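Local structure of serine hydrolase CCSP0084 (Cycloclasticus sp. P1, 4I3F) at residues I47-G52 with S61-A66; V122-G127 with C277-Q282; V245-E250 with I254-A259. The protein probably hydrolyses a carbon-carbon bond of meta-cleavage products, and esters as well, as a serine hydrolase of the alpha/beta hydrolase fold. All coordinates share one frame; numbering follows the deposited sequence.

Interaction 1: I47-G52 with S61-A66; sequences ILLLHG and SNWQYA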
ATOM      1  N   ILE A  47      -7.233  -8.028   9.656  1.00 12.55           N
ATOM      2  CA  ILE A  47      -7.035  -7.205   8.467  1.00  9.46           C
ATOM      3  C   ILE A  47      -5.533  -7.024   8.286  1.00 10.60           C
ATOM      4  O   ILE A  47      -4.835  -6.632   9.228  1.00 11.82           O
ATOM      5  CB  ILE A  47      -7.666  -5.805   8.608  1.00 10.76           C
ATOM      6  CG1 ILE A  47      -9.143  -5.884   8.989  1.00 11.39           C
ATOM      7  CG2 ILE A  47      -7.501  -5.012   7.316  1.00 13.38           C
ATOM      8  CD1 ILE A  47      -9.743  -4.514   9.340  1.00 12.16           C
ATOM      9  N   LEU A  48      -5.041  -7.340   7.089  1.00  9.00           N
ATOM     10  CA  LEU A  48      -3.640  -7.126   6.728  1.00  9.63           C
ATOM     11  C   LEU A  48      -3.592  -5.837   5.920  1.00 11.64           C
ATOM     12  O   LEU A  48      -4.279  -5.721   4.906  1.00 12.55           O
ATOM     13  CB  LEU A  48      -3.133  -8.295   5.876  1.00  9.91           C
ATOM     14  CG  LEU A  48      -1.712  -8.186   5.296  1.00  7.91           C
ATOM     15  CD1 LEU A  48      -0.680  -8.123   6.412  1.00  7.62           C
ATOM     16  CD2 LEU A  48      -1.404  -9.347   4.361  1.00  8.56           C
ATOM     17  N   LEU A  49      -2.800  -4.865   6.371  1.00  9.63           N
ATOM     18  CA  LEU A  49      -2.736  -3.568   5.695  1.00  7.60           C
ATOM     19  C   LEU A  49      -1.383  -3.394   5.025  1.00 10.95           C
ATOM     20  O   LEU A  49      -0.339  -3.498   5.681  1.00 12.48           O
ATOM     21  CB  LEU A  49      -2.983  -2.416   6.683  1.00  9.71           C
ATOM     22  CG  LEU A  49      -4.386  -2.403   7.301  1.00 13.09           C
ATOM     23  CD1 LEU A  49      -4.349  -2.988   8.703  1.00 12.49           C
ATOM     24  CD2 LEU A  49      -4.986  -1.008   7.313  1.00 15.17           C
ATOM     25  N   LEU A  50      -1.402  -3.121   3.724  1.00  8.05           N
ATOM     26  CA  LEU A  50      -0.168  -3.035   2.938  1.00 10.94           C
ATOM     27  C   LEU A  50       0.038  -1.614   2.428  1.00 11.32           C
ATOM     28  O   LEU A  50      -0.784  -1.084   1.666  1.00 11.40           O
ATOM     29  CB  LEU A  50      -0.206  -4.038   1.772  1.00  9.15           C
ATOM     30  CG  LEU A  50      -0.392  -5.511   2.148  1.00 12.67           C
ATOM     31  CD1 LEU A  50      -0.346  -6.410   0.912  1.00 13.09           C
ATOM     32  CD2 LEU A  50       0.671  -5.937   3.153  1.00 10.53           C
ATOM     33  N   HIS A  51       1.141  -1.000   2.854  1.00  9.76           N
ATOM     34  CA  HIS A  51       1.434   0.405   2.567  1.00  8.83           C
ATOM     35  C   HIS A  51       1.887   0.679   1.122  1.00 10.69           C
ATOM     36  O   HIS A  51       2.059  -0.254   0.335  1.00 11.00           O
ATOM     37  CB  HIS A  51       2.487   0.903   3.554  1.00 10.69           C
ATOM     38  CG  HIS A  51       3.848   0.319   3.337  1.00  9.29           C
ATOM     39  ND1 HIS A  51       4.439  -0.554   4.226  1.00 16.59           N
ATOM     40  CD2 HIS A  51       4.752   0.516   2.349  1.00  8.81           C
ATOM     41  CE1 HIS A  51       5.642  -0.879   3.783  1.00  8.44           C
ATOM     42  NE2 HIS A  51       5.853  -0.248   2.645  1.00 15.84           N
ATOM     43  N   GLY A  52       2.059   1.959   0.784  1.00 10.62           N
ATOM     44  CA  GLY A  52       2.428   2.373  -0.563  1.00 14.83           C
ATOM     45  C   GLY A  52       3.921   2.497  -0.803  1.00 17.14           C
ATOM     46  O   GLY A  52       4.724   1.983  -0.024  1.00 15.09           O
ATOM     47  N   SER A  61       3.725   5.036   8.691  1.00 15.76           N
ATOM     48  CA  SER A  61       3.515   6.337   8.038  1.00 16.86           C
ATOM     49  C   SER A  61       2.199   6.325   7.262  1.00 18.08           C
ATOM     50  O   SER A  61       1.519   7.351   7.154  1.00 20.68           O
ATOM     51  CB  SER A  61       4.683   6.722   7.120  1.00 21.31           C
ATOM     52  OG  SER A  61       4.770   5.856   6.006  1.00 21.27           O
ATOM     53  N   ASN A  62       1.832   5.154   6.754  1.00 14.65           N
ATOM     54  CA  ASN A  62       0.578   4.979   6.041  1.00 12.98           C
ATOM     55  C   ASN A  62      -0.602   4.758   6.972  1.00 14.70           C
ATOM     56  O   ASN A  62      -1.661   5.354   6.788  1.00 14.51           O
ATOM     57  CB  ASN A  62       0.660   3.763   5.120  1.00 13.28           C
ATOM     58  CG  ASN A  62       1.304   4.067   3.797  1.00 19.37           C
ATOM     59  OD1 ASN A  62       0.768   3.723   2.737  1.00 15.29           O
ATOM     60  ND2 ASN A  62       2.470   4.696   3.841  1.00 18.19           N
ATOM     61  N   TRP A  63      -0.418   3.894   7.971  1.00 11.82           N
ATOM     62  CA  TRP A  63      -1.564   3.321   8.678  1.00 10.75           C
ATOM     63  C   TRP A  63      -1.737   3.758  10.129  1.00 12.63           C
ATOM     64  O   TRP A  63      -2.599   3.226  10.828  1.00 15.65           O
ATOM     65  CB  TRP A  63      -1.542   1.780   8.574  1.00 10.68           C
ATOM     66  CG  TRP A  63      -1.471   1.271   7.160  1.00 14.00           C
ATOM     67  CD1 TRP A  63      -0.493   0.481   6.618  1.00 10.79           C
ATOM     68  CD2 TRP A  63      -2.405   1.532   6.099  1.00 14.67           C
ATOM     69  NE1 TRP A  63      -0.766   0.232   5.293  1.00 11.46           N
ATOM     70  CE2 TRP A  63      -1.932   0.865   4.950  1.00 14.70           C
ATOM     71  CE3 TRP A  63      -3.592   2.263   6.011  1.00 12.44           C
ATOM     72  CZ2 TRP A  63      -2.612   0.904   3.723  1.00 14.32           C
ATOM     73  CZ3 TRP A  63      -4.265   2.306   4.793  1.00 14.67           C
ATOM     74  CH2 TRP A  63      -3.771   1.637   3.666  1.00 15.29           C
ATOM     75  N   GLN A  64      -0.968   4.746  10.585  1.00 15.09           N
ATOM     76  CA  GLN A  64      -1.036   5.127  11.997  1.00 18.84           C
ATOM     77  C   GLN A  64      -2.402   5.656  12.438  1.00 17.26           C
ATOM     78  O   GLN A  64      -2.710   5.653  13.627  1.00 16.77           O
ATOM     79  CB  GLN A  64       0.060   6.132  12.360  1.00 19.97           C
ATOM     80  CG  GLN A  64      -0.072   7.480  11.686  1.00 24.09           C
ATOM     81  CD  GLN A  64       0.739   8.547  12.406  1.00 37.98           C
ATOM     82  OE1 GLN A  64       0.596   8.740  13.614  1.00 51.00           O
ATOM     83  NE2 GLN A  64       1.592   9.243  11.668  1.00 38.48           N
ATOM     84  N   TYR A  65      -3.220   6.112  11.496  1.00 17.01           N
ATOM     85  CA  TYR A  65      -4.546   6.611  11.849  1.00 15.85           C
ATOM     86  C   TYR A  65      -5.617   5.536  11.742  1.00 14.82           C
ATOM     87  O   TYR A  65      -6.605   5.543  12.488  1.00 23.76           O
ATOM     88  CB  TYR A  65      -4.912   7.790  10.956  1.00 15.83           C
ATOM     89  CG  TYR A  65      -3.938   8.918  11.092  1.00 16.50           C
ATOM     90  CD1 TYR A  65      -3.026   9.196  10.085  1.00 24.40           C
ATOM     91  CD2 TYR A  65      -3.894   9.675  12.251  1.00 25.19           C
ATOM     92  CE1 TYR A  65      -2.118  10.224  10.216  1.00 30.18           C
ATOM     93  CE2 TYR A  65      -2.992  10.702  12.392  1.00 30.54           C
ATOM     94  CZ  TYR A  65      -2.106  10.972  11.373  1.00 34.42           C
ATOM     95  OH  TYR A  65      -1.206  12.001  11.522  1.00 41.26           O
ATOM     96  N   ALA A  66      -5.423   4.624  10.804  1.00 12.92           N
ATOM     97  CA  ALA A  66      -6.378   3.556  10.552  1.00 13.36           C
ATOM     98  C   ALA A  66      -6.290   2.458  11.605  1.00 20.83           C
ATOM     99  O   ALA A  66      -7.308   1.889  11.993  1.00 18.68           O
ATOM    100  CB  ALA A  66      -6.142   2.971   9.180  1.00 12.94           C
TER
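L49 is the first residue of 47-52 to reach the other segment. Its CB sits over one face of the W63 indole, 3.7 Å from the centroid of the five-membered ring and close to the ring normal, a CH-pi contact. Its CD2 lies over the same ring system, 3.8 Å from W63 CE3. W63 has CG anti to the carbonyl carbon (chi1 -55°), which lays the indole against the strand. L50 meets the indole with its backbone: L50 O comes to 3.4 Å from W63 CZ2 at the ring edge. At H51 the strand has ended. H51 N lies near the indole plane, but W63 NE1 is also a donor, so the two do not bond. H51 CB packs 3.4 Å from N62 CG. G52 N donates to N62 OD1 (2.9 Å, 152°), coming from above the carbonyl plane. N124 ND2 gives the same oxygen a second hydrogen bond, which helps to fix the rotation of the amide. Strand 46-50 lies between strands 75-79 and 119-124 of the central sheet. Helix 59-63 rests against its end, W63 also touches V122, and L48 and L50 pack on helix 96-113.

Interaction 2: V122-G127 with C277-Q282; sequences VGNSMG and CGHWVQ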
ATOM      1  N   VAL A 122      -6.146  -4.698   3.025  1.00  9.76           N
ATOM      2  CA  VAL A 122      -6.223  -3.323   2.529  1.00  7.35           C
ATOM      3  C   VAL A 122      -4.888  -3.015   1.879  1.00 11.31           C
ATOM      4  O   VAL A 122      -3.838  -3.317   2.453  1.00  9.72           O
ATOM      5  CB  VAL A 122      -6.436  -2.309   3.668  1.00 11.25           C
ATOM      6  CG1 VAL A 122      -6.534  -0.880   3.109  1.00  9.88           C
ATOM      7  CG2 VAL A 122      -7.705  -2.630   4.451  1.00 11.65           C
ATOM      8  N   GLY A 123      -4.911  -2.427   0.687  1.00  9.30           N
ATOM      9  CA  GLY A 123      -3.664  -2.078   0.028  1.00 12.03           C
ATOM     10  C   GLY A 123      -3.652  -0.723  -0.646  1.00 11.67           C
ATOM     11  O   GLY A 123      -4.565  -0.386  -1.418  1.00 10.97           O
ATOM     12  N   ASN A 124      -2.607   0.053  -0.355  1.00  8.64           N
ATOM     13  CA  ASN A 124      -2.392   1.362  -0.957  1.00  8.21           C
ATOM     14  C   ASN A 124      -1.390   1.268  -2.091  1.00  8.47           C
ATOM     15  O   ASN A 124      -0.294   0.765  -1.896  1.00 10.74           O
ATOM     16  CB  ASN A 124      -1.857   2.340   0.104  1.00 13.36           C
ATOM     17  CG  ASN A 124      -1.256   3.620  -0.499  1.00 20.05           C
ATOM     18  OD1 ASN A 124      -1.525   3.984  -1.647  1.00 19.10           O
ATOM     19  ND2 ASN A 124      -0.443   4.318   0.295  1.00 18.46           N
ATOM     20  N   SER A 125      -1.761   1.776  -3.270  1.00 11.15           N
ATOM     21  CA  SER A 125      -0.822   1.897  -4.389  1.00 11.97           C
ATOM     22  C   SER A 125      -0.084   0.597  -4.658  1.00 13.98           C
ATOM     23  O   SER A 125      -0.686  -0.408  -5.031  1.00 13.40           O
ATOM     24  CB  SER A 125       0.176   3.028  -4.122  1.00 21.12           C
ATOM     25  OG  SER A 125       1.152   3.113  -5.143  1.00 31.92           O
ATOM     26  N   MET A 126       1.225   0.631  -4.452  1.00 12.37           N
ATOM     27  CA  MET A 126       2.051  -0.562  -4.594  0.50 11.73           C
ATOM     28  C   MET A 126       1.490  -1.707  -3.772  1.00 14.49           C
ATOM     29  O   MET A 126       1.392  -2.837  -4.256  1.00 11.71           O
ATOM     30  CB  MET A 126       3.491  -0.275  -4.177  0.50 12.52           C
ATOM     31  CG  MET A 126       4.419  -1.484  -4.248  0.50 14.31           C
ATOM     32  SD  MET A 126       4.414  -2.501  -2.760  0.50  8.98           S
ATOM     33  CE  MET A 126       4.972  -1.332  -1.519  0.50  7.57           C
ATOM     34  N   GLY A 127       1.102  -1.413  -2.531  1.00 11.00           N
ATOM     35  CA  GLY A 127       0.491  -2.418  -1.663  1.00 12.30           C
ATOM     36  C   GLY A 127      -0.840  -2.939  -2.194  1.00  9.58           C
ATOM     37  O   GLY A 127      -1.210  -4.095  -1.941  1.00 10.45           O
ATOM     38  N   CYS A 277      -9.276  15.386  -3.080  1.00  9.65           N
ATOM     39  CA  CYS A 277      -8.534  14.372  -2.365  1.00  8.73           C
ATOM     40  C   CYS A 277      -7.277  14.020  -3.119  1.00 13.94           C
ATOM     41  O   CYS A 277      -7.293  13.884  -4.352  1.00 11.60           O
ATOM     42  CB  CYS A 277      -9.400  13.113  -2.201  1.00  8.85           C
ATOM     43  SG  CYS A 277      -8.765  11.973  -0.975  1.00 11.49           S
ATOM     44  N   GLY A 278      -6.189  13.847  -2.377  1.00 12.24           N
ATOM     45  CA  GLY A 278      -4.950  13.376  -2.967  1.00  9.99           C
ATOM     46  C   GLY A 278      -4.769  11.884  -2.812  1.00  9.95           C
ATOM     47  O   GLY A 278      -5.591  11.197  -2.191  1.00  9.15           O
ATOM     48  N   HIS A 279      -3.683  11.374  -3.386  1.00  8.98           N
ATOM     49  CA  HIS A 279      -3.392   9.942  -3.326  1.00  9.74           C
ATOM     50  C   HIS A 279      -3.551   9.301  -1.943  1.00 12.14           C
ATOM     51  O   HIS A 279      -4.083   8.192  -1.830  1.00 16.71           O
ATOM     52  CB  HIS A 279      -1.993   9.635  -3.858  1.00 10.67           C
ATOM     53  CG  HIS A 279      -1.702   8.168  -3.895  1.00  8.54           C
ATOM     54  ND1 HIS A 279      -2.387   7.302  -4.721  1.00 10.00           N
ATOM     55  CD2 HIS A 279      -0.863   7.404  -3.154  1.00 15.91           C
ATOM     56  CE1 HIS A 279      -1.952   6.071  -4.516  1.00 16.85           C
ATOM     57  NE2 HIS A 279      -1.032   6.105  -3.565  1.00 18.24           N
ATOM     58  N   TRP A 280      -3.073   9.979  -0.903  1.00 14.18           N
ATOM     59  CA  TRP A 280      -3.209   9.466   0.465  1.00 11.84           C
ATOM     60  C   TRP A 280      -4.607   9.717   1.016  1.00 13.69           C
ATOM     61  O   TRP A 280      -4.777  10.565   1.899  1.00 13.29           O
ATOM     62  CB  TRP A 280      -2.192  10.135   1.392  1.00 13.16           C
ATOM     63  CG  TRP A 280      -0.789   9.624   1.241  1.00 15.19           C
ATOM     64  CD1 TRP A 280      -0.393   8.474   0.612  1.00 23.10           C
ATOM     65  CD2 TRP A 280       0.405  10.248   1.726  1.00 19.25           C
ATOM     66  NE1 TRP A 280       0.974   8.351   0.679  1.00 24.12           N
ATOM     67  CE2 TRP A 280       1.488   9.427   1.356  1.00 20.27           C
ATOM     68  CE3 TRP A 280       0.665  11.423   2.438  1.00 17.93           C
ATOM     69  CZ2 TRP A 280       2.812   9.742   1.679  1.00 24.57           C
ATOM     70  CZ3 TRP A 280       1.981  11.735   2.757  1.00 23.94           C
ATOM     71  CH2 TRP A 280       3.035  10.900   2.374  1.00 22.36           C
ATOM     72  N   VAL A 281      -5.588   8.979   0.499  1.00 14.06           N
ATOM     73  CA  VAL A 281      -6.989   9.119   0.906  1.00 12.20           C
ATOM     74  C   VAL A 281      -7.132   8.924   2.410  1.00 10.88           C
ATOM     75  O   VAL A 281      -7.919   9.615   3.060  1.00  9.07           O
ATOM     76  CB  VAL A 281      -7.893   8.079   0.189  1.00 11.10           C
ATOM     77  CG1 VAL A 281      -9.336   8.239   0.619  1.00 12.97           C
ATOM     78  CG2 VAL A 281      -7.789   8.216  -1.333  1.00 13.34           C
ATOM     79  N   GLN A 282      -6.348   7.996   2.959  1.00  9.52           N
ATOM     80  CA  GLN A 282      -6.449   7.632   4.369  1.00 10.91           C
ATOM     81  C   GLN A 282      -5.917   8.704   5.318  1.00 11.12           C
ATOM     82  O   GLN A 282      -6.224   8.682   6.513  1.00 12.25           O
ATOM     83  CB  GLN A 282      -5.755   6.283   4.625  1.00 11.48           C
ATOM     84  CG  GLN A 282      -4.267   6.349   4.979  1.00 11.65           C
ATOM     85  CD  GLN A 282      -3.338   6.640   3.797  1.00 11.97           C
ATOM     86  OE1 GLN A 282      -3.768   7.057   2.720  1.00 14.61           O
ATOM     87  NE2 GLN A 282      -2.045   6.420   4.013  1.00 15.74           N
TER
HETATM   88  O   HOH W   1       1.433   5.920  -1.293  1.00 23.44           O
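N124 and H279 both extend CG anti to the backbone N (chi1 165° and -176°), and this sends their side chains toward each other from opposite directions. N124 OD1 ends 2.9 Å from H279 NE2, with the amide plane inclined to the imidazole. The same ring nitrogen is 3.4 Å from S125 CB, which lies at the ring edge near its plane. S125 OG is farther off, 4.0 Å from H279 NE2. The other ring nitrogen, H279 ND1, is hydrogen-bonded to D251 OD2. The chain order S125, D251, H279 is nucleophile, acid, histidine, as in alpha/beta hydrolases, and these residues probably form the catalytic triad here.

S125 stands between strand 119-124 and helix 126-137, in a turn that fits the nucleophile elbow pattern GxSxG. Its positive phi of 50° is the strained backbone expected of the elbow serine. G123 and G127 suit the tight turn: a CB on G123 would come to 2.5 Å from G127 O. With an alanine in place of H279, D251 would probably lose its imidazole partner and S125 would be left without the ring nitrogen beside it.

W280, the centre of an inverse gamma turn, joins the contact through a water. The water accepts from N124 ND2 at 2.9 Å and from W280 NE1 at 3.2 Å, and lies in the plane of the indole at its edge. Together with the bond to N62, this water holds the N124 amide. Beyond the water, the W280 ring stacks on F183. Q282 NE2 bonds to N62 O, tying the start of helix 281-284 to helix 59-63.

Interaction 3: V245-E250 with I254-A259; sequences VTHARE and IPLNNA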
ATOM      1  N   VAL A 245     -12.885  -0.744  -4.103  1.00  8.69           N
ATOM      2  CA  VAL A 245     -11.788   0.048  -4.655  1.00  7.67           C
ATOM      3  C   VAL A 245     -12.061   1.508  -4.324  1.00 11.61           C
ATOM      4  O   VAL A 245     -13.092   2.052  -4.721  1.00 10.80           O
ATOM      5  CB  VAL A 245     -11.696  -0.123  -6.174  1.00 10.95           C
ATOM      6  CG1 VAL A 245     -10.582   0.761  -6.756  1.00  8.14           C
ATOM      7  CG2 VAL A 245     -11.478  -1.606  -6.531  1.00 10.67           C
ATOM      8  N   THR A 246     -11.147   2.140  -3.590  1.00  7.83           N
ATOM      9  CA  THR A 246     -11.278   3.560  -3.280  1.00  8.97           C
ATOM     10  C   THR A 246     -10.210   4.328  -4.029  1.00 12.40           C
ATOM     11  O   THR A 246      -9.124   3.811  -4.272  1.00 11.06           O
ATOM     12  CB  THR A 246     -11.176   3.850  -1.777  1.00  9.94           C
ATOM     13  OG1 THR A 246      -9.858   3.544  -1.297  1.00 11.51           O
ATOM     14  CG2 THR A 246     -12.203   3.012  -1.010  1.00  9.05           C
ATOM     15  N   HIS A 247     -10.525   5.555  -4.419  1.00  8.58           N
ATOM     16  CA  HIS A 247      -9.572   6.345  -5.184  1.00  7.71           C
ATOM     17  C   HIS A 247      -9.842   7.816  -4.999  1.00  9.74           C
ATOM     18  O   HIS A 247     -10.989   8.239  -4.843  1.00 10.32           O
ATOM     19  CB  HIS A 247      -9.682   6.005  -6.671  1.00 10.15           C
ATOM     20  CG  HIS A 247      -8.387   6.112  -7.416  1.00 12.53           C
ATOM     21  ND1 HIS A 247      -7.652   5.006  -7.780  1.00 11.21           N
ATOM     22  CD2 HIS A 247      -7.703   7.186  -7.878  1.00  8.28           C
ATOM     23  CE1 HIS A 247      -6.561   5.392  -8.421  1.00  9.78           C
ATOM     24  NE2 HIS A 247      -6.572   6.711  -8.500  1.00  9.04           N
ATOM     25  N   ALA A 248      -8.779   8.612  -5.027  1.00  8.82           N
ATOM     26  CA  ALA A 248      -8.928  10.059  -4.962  1.00  7.51           C
ATOM     27  C   ALA A 248      -9.154  10.609  -6.353  1.00 10.39           C
ATOM     28  O   ALA A 248      -8.402  10.286  -7.273  1.00  8.87           O
ATOM     29  CB  ALA A 248      -7.693  10.671  -4.375  1.00  9.22           C
ATOM     30  N   ARG A 249     -10.163  11.464  -6.506  1.00  8.28           N
ATOM     31  CA  ARG A 249     -10.463  12.021  -7.820  1.00 11.60           C
ATOM     32  C   ARG A 249      -9.249  12.751  -8.382  1.00 11.77           C
ATOM     33  O   ARG A 249      -8.920  12.605  -9.566  1.00 11.56           O
ATOM     34  CB  ARG A 249     -11.675  12.954  -7.756  1.00 10.79           C
ATOM     35  CG  ARG A 249     -12.125  13.472  -9.117  1.00 10.32           C
ATOM     36  CD  ARG A 249     -13.361  14.366  -9.002  1.00 12.03           C
ATOM     37  NE  ARG A 249     -13.082  15.574  -8.221  1.00 10.65           N
ATOM     38  CZ  ARG A 249     -14.012  16.422  -7.794  1.00 15.92           C
ATOM     39  NH1 ARG A 249     -15.286  16.213  -8.082  1.00 13.09           N
ATOM     40  NH2 ARG A 249     -13.670  17.492  -7.080  1.00 13.40           N
ATOM     41  N   GLU A 250      -8.570  13.511  -7.525  1.00  9.29           N
ATOM     42  CA  GLU A 250      -7.414  14.307  -7.949  1.00 11.24           C
ATOM     43  C   GLU A 250      -6.057  13.627  -7.739  1.00 13.04           C
ATOM     44  O   GLU A 250      -5.035  14.310  -7.672  1.00 14.05           O
ATOM     45  CB  GLU A 250      -7.416  15.662  -7.220  1.00 11.55           C
ATOM     46  CG  GLU A 250      -8.582  16.590  -7.574  1.00 12.70           C
ATOM     47  CD  GLU A 250      -9.857  16.314  -6.791  1.00 10.95           C
ATOM     48  OE1 GLU A 250      -9.888  15.380  -5.974  1.00 11.71           O
ATOM     49  OE2 GLU A 250     -10.835  17.064  -6.989  1.00 17.83           O
ATOM     50  N   ILE A 254      -1.502   7.985  -9.218  1.00 14.08           N
ATOM     51  CA  ILE A 254      -2.198   6.913  -9.928  1.00 11.06           C
ATOM     52  C   ILE A 254      -3.468   7.510 -10.523  1.00 11.61           C
ATOM     53  O   ILE A 254      -4.288   8.040  -9.798  1.00 12.06           O
ATOM     54  CB  ILE A 254      -2.608   5.768  -8.973  1.00  9.99           C
ATOM     55  CG1 ILE A 254      -1.450   5.360  -8.067  1.00 13.16           C
ATOM     56  CG2 ILE A 254      -3.137   4.565  -9.785  1.00 10.57           C
ATOM     57  CD1 ILE A 254      -0.205   4.903  -8.832  1.00 13.79           C
ATOM     58  N   PRO A 255      -3.633   7.429 -11.851  1.00 10.47           N
ATOM     59  CA  PRO A 255      -4.786   8.071 -12.500  1.00  8.53           C
ATOM     60  C   PRO A 255      -6.100   7.453 -12.042  1.00 11.96           C
ATOM     61  O   PRO A 255      -6.166   6.250 -11.795  1.00 11.57           O
ATOM     62  CB  PRO A 255      -4.552   7.788 -13.986  1.00 13.17           C
ATOM     63  CG  PRO A 255      -3.093   7.480 -14.105  1.00 19.51           C
ATOM     64  CD  PRO A 255      -2.730   6.791 -12.824  1.00 12.78           C
ATOM     65  N   LEU A 256      -7.131   8.279 -11.906  1.00 11.39           N
ATOM     66  CA  LEU A 256      -8.448   7.804 -11.498  1.00  7.33           C
ATOM     67  C   LEU A 256      -8.960   6.745 -12.461  1.00 11.02           C
ATOM     68  O   LEU A 256      -9.695   5.840 -12.055  1.00 10.01           O
ATOM     69  CB  LEU A 256      -9.426   8.986 -11.471  1.00 10.95           C
ATOM     70  CG  LEU A 256     -10.903   8.705 -11.187  1.00 10.61           C
ATOM     71  CD1 LEU A 256     -11.057   8.093  -9.813  1.00 13.31           C
ATOM     72  CD2 LEU A 256     -11.693  10.002 -11.285  1.00 13.06           C
ATOM     73  N   ASN A 257      -8.577   6.846 -13.734  1.00 12.70           N
ATOM     74  CA  ASN A 257      -9.003   5.846 -14.724  1.00 13.67           C
ATOM     75  C   ASN A 257      -8.616   4.416 -14.345  1.00 14.23           C
ATOM     76  O   ASN A 257      -9.254   3.459 -14.787  1.00 12.55           O
ATOM     77  CB  ASN A 257      -8.467   6.171 -16.120  1.00 15.92           C
ATOM     78  CG  ASN A 257      -9.196   7.321 -16.779  1.00 29.29           C
ATOM     79  OD1 ASN A 257     -10.311   7.672 -16.394  1.00 36.24           O
ATOM     80  ND2 ASN A 257      -8.571   7.908 -17.791  1.00 34.34           N
ATOM     81  N   ASN A 258      -7.600   4.241 -13.515  1.00 12.95           N
ATOM     82  CA  ASN A 258      -7.226   2.888 -13.061  1.00 13.08           C
ATOM     83  C   ASN A 258      -8.281   2.255 -12.245  1.00 11.46           C
ATOM     84  O   ASN A 258      -8.497   1.110 -12.314  1.00 11.51           O
ATOM     85  CB  ASN A 258      -6.081   2.888 -12.129  1.00 17.39           C
ATOM     86  CG  ASN A 258      -4.929   3.201 -12.800  1.00 21.87           C
ATOM     87  OD1 ASN A 258      -4.494   2.381 -13.433  1.00 51.87           O
ATOM     88  ND2 ASN A 258      -4.616   4.513 -12.942  1.00 45.36           N
ATOM     89  N   ALA A 259      -8.898   3.067 -11.422  1.00 10.61           N
ATOM     90  CA  ALA A 259      -9.945   2.514 -10.577  1.00 12.16           C
ATOM     91  C   ALA A 259     -11.099   2.065 -11.452  1.00 11.13           C
ATOM     92  O   ALA A 259     -11.673   0.987 -11.242  1.00 11.20           O
ATOM     93  CB  ALA A 259     -10.405   3.536  -9.538  1.00 11.99           C
TER
HETATM   94  O   HOH W   2      -6.507  11.286 -10.901  1.00 21.25           O
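P255 O, 3.4 Å from H247 NE2 at too poor an angle to bond, takes two hydrogen bonds from N258. N258 N gives one (3.0 Å) and N258 ND2 the other (2.6 Å), both from the same face of the carbonyl. H247 NE2 instead donates to I254 O, at 2.9 Å and nearly straight (168°). The oxygen lies in the imidazole plane, while the donor stands above the carbonyl plane of I254. H247 ND1 is buried and has no polar partner; A259 CB lies against it at 3.6 Å. The L256 side chain crosses that of H247 obliquely, with L256 CD1 4.0 Å from H247 CD2. L256 CG is anti to the backbone N (chi1 175°), which lets CD2 reach R249 CG. A water bridges R249 O and L256 N. V245 CG1 closes the inner end of the contact on A259 CB (3.9 Å). On the outer side, R249 grips E250 OE2 through NE and NH2. The contact joins the first strand and the helix of the beta-alpha-beta unit formed by 243-248, 257-265 and 269-274. The turn between its segments carries D251, at the place where alpha/beta hydrolases commonly hold the acid of their catalytic triad.

How the interactions relate
All three contacts sit at the C-terminal ends of parallel strands in one sheet. Interactions 1 and 2 lie near the centre of the chain, on the neighbouring strands 46-50 and 119-124. They meet through the bond from L50 N to V122 O and through N62 and N124. The centre of interaction 3 lies about 14 Å from the centre of the chain. Its rim is exposed at R249, whose salt bridge to E250 stays within 245-250. It still touches interaction 2, where E250 OE1 accepts from C277 N and I254 packs on H279, but not interaction 1. Interaction 1 is largely aromatic and apolar. Interaction 2 is polar, water-bridged and probably catalytic. Interaction 3 mixes apolar packing with a histidine-to-backbone bond.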